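PDB 2DC0: probable amidase from Thermus thermophilus, which belongs to the amidase family of alpha/beta proteins, built around a large mixed beta-sheet with helices packed about it. Local coordinates for residues P198-T203 against R287-E292. Sequence-based numbering, arbitrary orientation.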
ATOM      1  N   PRO A 198      17.144  -5.293 -10.998  1.00 21.03           N
ATOM      2  CA  PRO A 198      15.713  -5.061 -10.790  1.00 19.28           C
ATOM      3  C   PRO A 198      14.867  -5.184 -12.063  1.00 20.00           C
ATOM      4  O   PRO A 198      15.386  -5.150 -13.182  1.00 17.21           O
ATOM      5  CB  PRO A 198      15.680  -3.650 -10.206  1.00 22.27           C
ATOM      6  CG  PRO A 198      16.837  -2.974 -10.895  1.00 21.93           C
ATOM      7  CD  PRO A 198      17.919  -4.041 -10.909  1.00 21.00           C
ATOM      8  N   LEU A 199      13.564  -5.374 -11.883  1.00 18.06           N
ATOM      9  CA  LEU A 199      12.642  -5.428 -13.010  1.00 19.63           C
ATOM     10  C   LEU A 199      11.744  -4.229 -12.728  1.00 19.60           C
ATOM     11  O   LEU A 199      11.751  -3.239 -13.455  1.00 19.84           O
ATOM     12  CB  LEU A 199      11.821  -6.717 -13.004  1.00 18.39           C
ATOM     13  CG  LEU A 199      10.766  -6.832 -14.116  1.00 18.35           C
ATOM     14  CD1 LEU A 199      11.420  -6.768 -15.491  1.00 18.16           C
ATOM     15  CD2 LEU A 199      10.009  -8.149 -13.952  1.00 19.82           C
ATOM     16  N   SER A 200      10.985  -4.334 -11.645  1.00 18.66           N
ATOM     17  CA  SER A 200      10.107  -3.270 -11.186  1.00 19.07           C
ATOM     18  C   SER A 200      10.482  -3.067  -9.722  1.00 21.01           C
ATOM     19  O   SER A 200      10.085  -3.851  -8.866  1.00 19.54           O
ATOM     20  CB  SER A 200       8.646  -3.700 -11.290  1.00 20.36           C
ATOM     21  OG  SER A 200       7.803  -2.764 -10.636  1.00 22.82           O
ATOM     22  N   ARG A 201      11.256  -2.027  -9.435  1.00 20.84           N
ATOM     23  CA  ARG A 201      11.686  -1.767  -8.069  1.00 22.53           C
ATOM     24  C   ARG A 201      10.569  -1.676  -7.033  1.00 21.78           C
ATOM     25  O   ARG A 201      10.768  -2.078  -5.892  1.00 22.01           O
ATOM     26  CB  ARG A 201      12.525  -0.490  -8.012  1.00 22.91           C
ATOM     27  CG  ARG A 201      13.893  -0.593  -8.680  1.00 28.43           C
ATOM     28  CD  ARG A 201      14.538   0.782  -8.765  1.00 33.47           C
ATOM     29  NE  ARG A 201      14.671   1.395  -7.446  1.00 40.12           N
ATOM     30  CZ  ARG A 201      14.749   2.707  -7.235  1.00 42.40           C
ATOM     31  NH1 ARG A 201      14.705   3.551  -8.261  1.00 43.77           N
ATOM     32  NH2 ARG A 201      14.869   3.174  -5.999  1.00 43.18           N
ATOM     33  N   SER A 202       9.403  -1.156  -7.411  1.00 21.58           N
ATOM     34  CA  SER A 202       8.310  -1.021  -6.448  1.00 21.26           C
ATOM     35  C   SER A 202       7.394  -2.240  -6.406  1.00 21.99           C
ATOM     36  O   SER A 202       6.388  -2.243  -5.694  1.00 21.46           O
ATOM     37  CB  SER A 202       7.479   0.235  -6.745  1.00 19.80           C
ATOM     38  OG  SER A 202       6.745   0.104  -7.948  1.00 20.28           O
ATOM     39  N   THR A 203       7.749  -3.280  -7.154  1.00 20.42           N
ATOM     40  CA  THR A 203       6.934  -4.483  -7.186  1.00 20.94           C
ATOM     41  C   THR A 203       7.743  -5.774  -7.061  1.00 19.95           C
ATOM     42  O   THR A 203       7.170  -6.841  -6.798  1.00 19.02           O
ATOM     43  CB  THR A 203       6.100  -4.529  -8.482  1.00 23.30           C
ATOM     44  OG1 THR A 203       5.431  -3.273  -8.656  1.00 26.41           O
ATOM     45  CG2 THR A 203       5.063  -5.630  -8.405  1.00 24.72           C
ATOM     46  N   ARG A 287       1.103  -2.083 -17.053  1.00 18.36           N
ATOM     47  CA  ARG A 287       1.652  -0.767 -17.356  1.00 18.24           C
ATOM     48  C   ARG A 287       2.688  -0.321 -16.335  1.00 17.98           C
ATOM     49  O   ARG A 287       3.748   0.184 -16.697  1.00 15.34           O
ATOM     50  CB  ARG A 287       0.530   0.271 -17.443  1.00 21.03           C
ATOM     51  CG  ARG A 287      -0.525  -0.086 -18.469  1.00 23.45           C
ATOM     52  CD  ARG A 287      -1.471   1.070 -18.753  1.00 28.80           C
ATOM     53  NE  ARG A 287      -2.454   0.697 -19.770  1.00 34.14           N
ATOM     54  CZ  ARG A 287      -3.136   1.567 -20.510  1.00 36.30           C
ATOM     55  NH1 ARG A 287      -2.944   2.871 -20.352  1.00 37.13           N
ATOM     56  NH2 ARG A 287      -4.008   1.136 -21.412  1.00 37.27           N
ATOM     57  N   LEU A 288       2.388  -0.518 -15.057  1.00 16.13           N
ATOM     58  CA  LEU A 288       3.304  -0.110 -14.008  1.00 16.74           C
ATOM     59  C   LEU A 288       4.653  -0.821 -14.116  1.00 16.42           C
ATOM     60  O   LEU A 288       5.699  -0.179 -14.092  1.00 15.48           O
ATOM     61  CB  LEU A 288       2.667  -0.366 -12.636  1.00 16.99           C
ATOM     62  CG  LEU A 288       3.325   0.365 -11.462  1.00 20.66           C
ATOM     63  CD1 LEU A 288       2.371   0.455 -10.275  1.00 19.92           C
ATOM     64  CD2 LEU A 288       4.600  -0.367 -11.085  1.00 21.70           C
ATOM     65  N   VAL A 289       4.622  -2.145 -14.248  1.00 16.79           N
ATOM     66  CA  VAL A 289       5.840  -2.939 -14.349  1.00 16.85           C
ATOM     67  C   VAL A 289       6.617  -2.686 -15.646  1.00 16.88           C
ATOM     68  O   VAL A 289       7.830  -2.486 -15.614  1.00 16.75           O
ATOM     69  CB  VAL A 289       5.514  -4.455 -14.215  1.00 16.43           C
ATOM     70  CG1 VAL A 289       6.720  -5.307 -14.632  1.00 18.66           C
ATOM     71  CG2 VAL A 289       5.148  -4.771 -12.756  1.00 17.32           C
ATOM     72  N   ARG A 290       5.934  -2.700 -16.786  1.00 16.36           N
ATOM     73  CA  ARG A 290       6.623  -2.466 -18.058  1.00 17.29           C
ATOM     74  C   ARG A 290       7.272  -1.087 -18.094  1.00 17.17           C
ATOM     75  O   ARG A 290       8.363  -0.931 -18.643  1.00 16.46           O
ATOM     76  CB  ARG A 290       5.655  -2.620 -19.231  1.00 17.10           C
ATOM     77  CG  ARG A 290       5.240  -4.066 -19.454  1.00 17.82           C
ATOM     78  CD  ARG A 290       4.323  -4.211 -20.642  1.00 19.00           C
ATOM     79  NE  ARG A 290       4.056  -5.610 -20.946  1.00 21.76           N
ATOM     80  CZ  ARG A 290       3.170  -6.018 -21.844  1.00 23.13           C
ATOM     81  NH1 ARG A 290       2.463  -5.126 -22.526  1.00 25.83           N
ATOM     82  NH2 ARG A 290       2.991  -7.316 -22.060  1.00 23.61           N
ATOM     83  N   TYR A 291       6.608  -0.092 -17.509  1.00 17.34           N
ATOM     84  CA  TYR A 291       7.162   1.256 -17.482  1.00 17.68           C
ATOM     85  C   TYR A 291       8.477   1.259 -16.711  1.00 17.85           C
ATOM     86  O   TYR A 291       9.488   1.766 -17.204  1.00 18.15           O
ATOM     87  CB  TYR A 291       6.201   2.242 -16.814  1.00 20.28           C
ATOM     88  CG  TYR A 291       6.748   3.659 -16.750  1.00 20.44           C
ATOM     89  CD1 TYR A 291       6.593   4.537 -17.824  1.00 23.31           C
ATOM     90  CD2 TYR A 291       7.457   4.107 -15.634  1.00 22.73           C
ATOM     91  CE1 TYR A 291       7.132   5.827 -17.793  1.00 22.58           C
ATOM     92  CE2 TYR A 291       8.000   5.396 -15.588  1.00 23.77           C
ATOM     93  CZ  TYR A 291       7.832   6.246 -16.676  1.00 24.32           C
ATOM     94  OH  TYR A 291       8.370   7.510 -16.645  1.00 27.27           O
ATOM     95  N   GLU A 292       8.464   0.700 -15.502  1.00 16.61           N
ATOM     96  CA  GLU A 292       9.672   0.664 -14.676  1.00 17.40           C
ATOM     97  C   GLU A 292      10.758  -0.205 -15.299  1.00 18.53           C
ATOM     98  O   GLU A 292      11.933   0.170 -15.293  1.00 18.43           O
ATOM     99  CB  GLU A 292       9.362   0.156 -13.251  1.00 17.51           C
ATOM    100  CG  GLU A 292       8.430   1.062 -12.437  1.00 16.93           C
ATOM    101  CD  GLU A 292       8.342   0.677 -10.953  1.00 19.84           C
ATOM    102  OE1 GLU A 292       8.821  -0.410 -10.567  1.00 18.70           O
ATOM    103  OE2 GLU A 292       7.780   1.468 -10.169  1.00 17.96           O
TER
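E292 OE1 takes two hydrogen bonds from the loop 198-203. The S200 hydroxyl gives the shorter one, 2.6 Å from OG to OE1, and reaches the oxygen from above the carboxylate, 50° out of its plane. The backbone N of S202 gives the other, long at 3.3 Å to OE1 but nearly straight (173°), along the lone pair on the side of the second oxygen. That second oxygen, OE2, receives S202 OG at 2.8 Å, on its syn side and somewhat out of plane, so S202 spans both carboxylate oxygens with its amide and hydroxyl. With chi1 at 69°, the S202 hydroxyl sits between its own N and carbonyl carbon, and this brings OG round to the carboxylate. Y327 makes a second grip on OE2, while R334 holds S202 OG; so many donors around the buried carboxylate would favour its ionised form. Behind S200, T203 OG1 donates to S200 OG at 3.1 Å, extending the chain of hydroxyls that ends on OE1.

Apolar groups close the flank one turn earlier on the helix. V289 CG2 lies 3.9 Å from S200 CB, its CG1 faces L199 CG more loosely, and L288 CD2 rests against the hydroxyls of S202 and T203.

R201, beside this cluster, carries its guanidinium to D329 of the second subunit, in a salt bridge, so the loop also faces the dimer interface. A buried glutamate that accepts from the hydroxyls and amide of a serine-rich turn thus joins helix 281-296 to the loop before strand 206-210, in the central mixed sheet of the amidase fold.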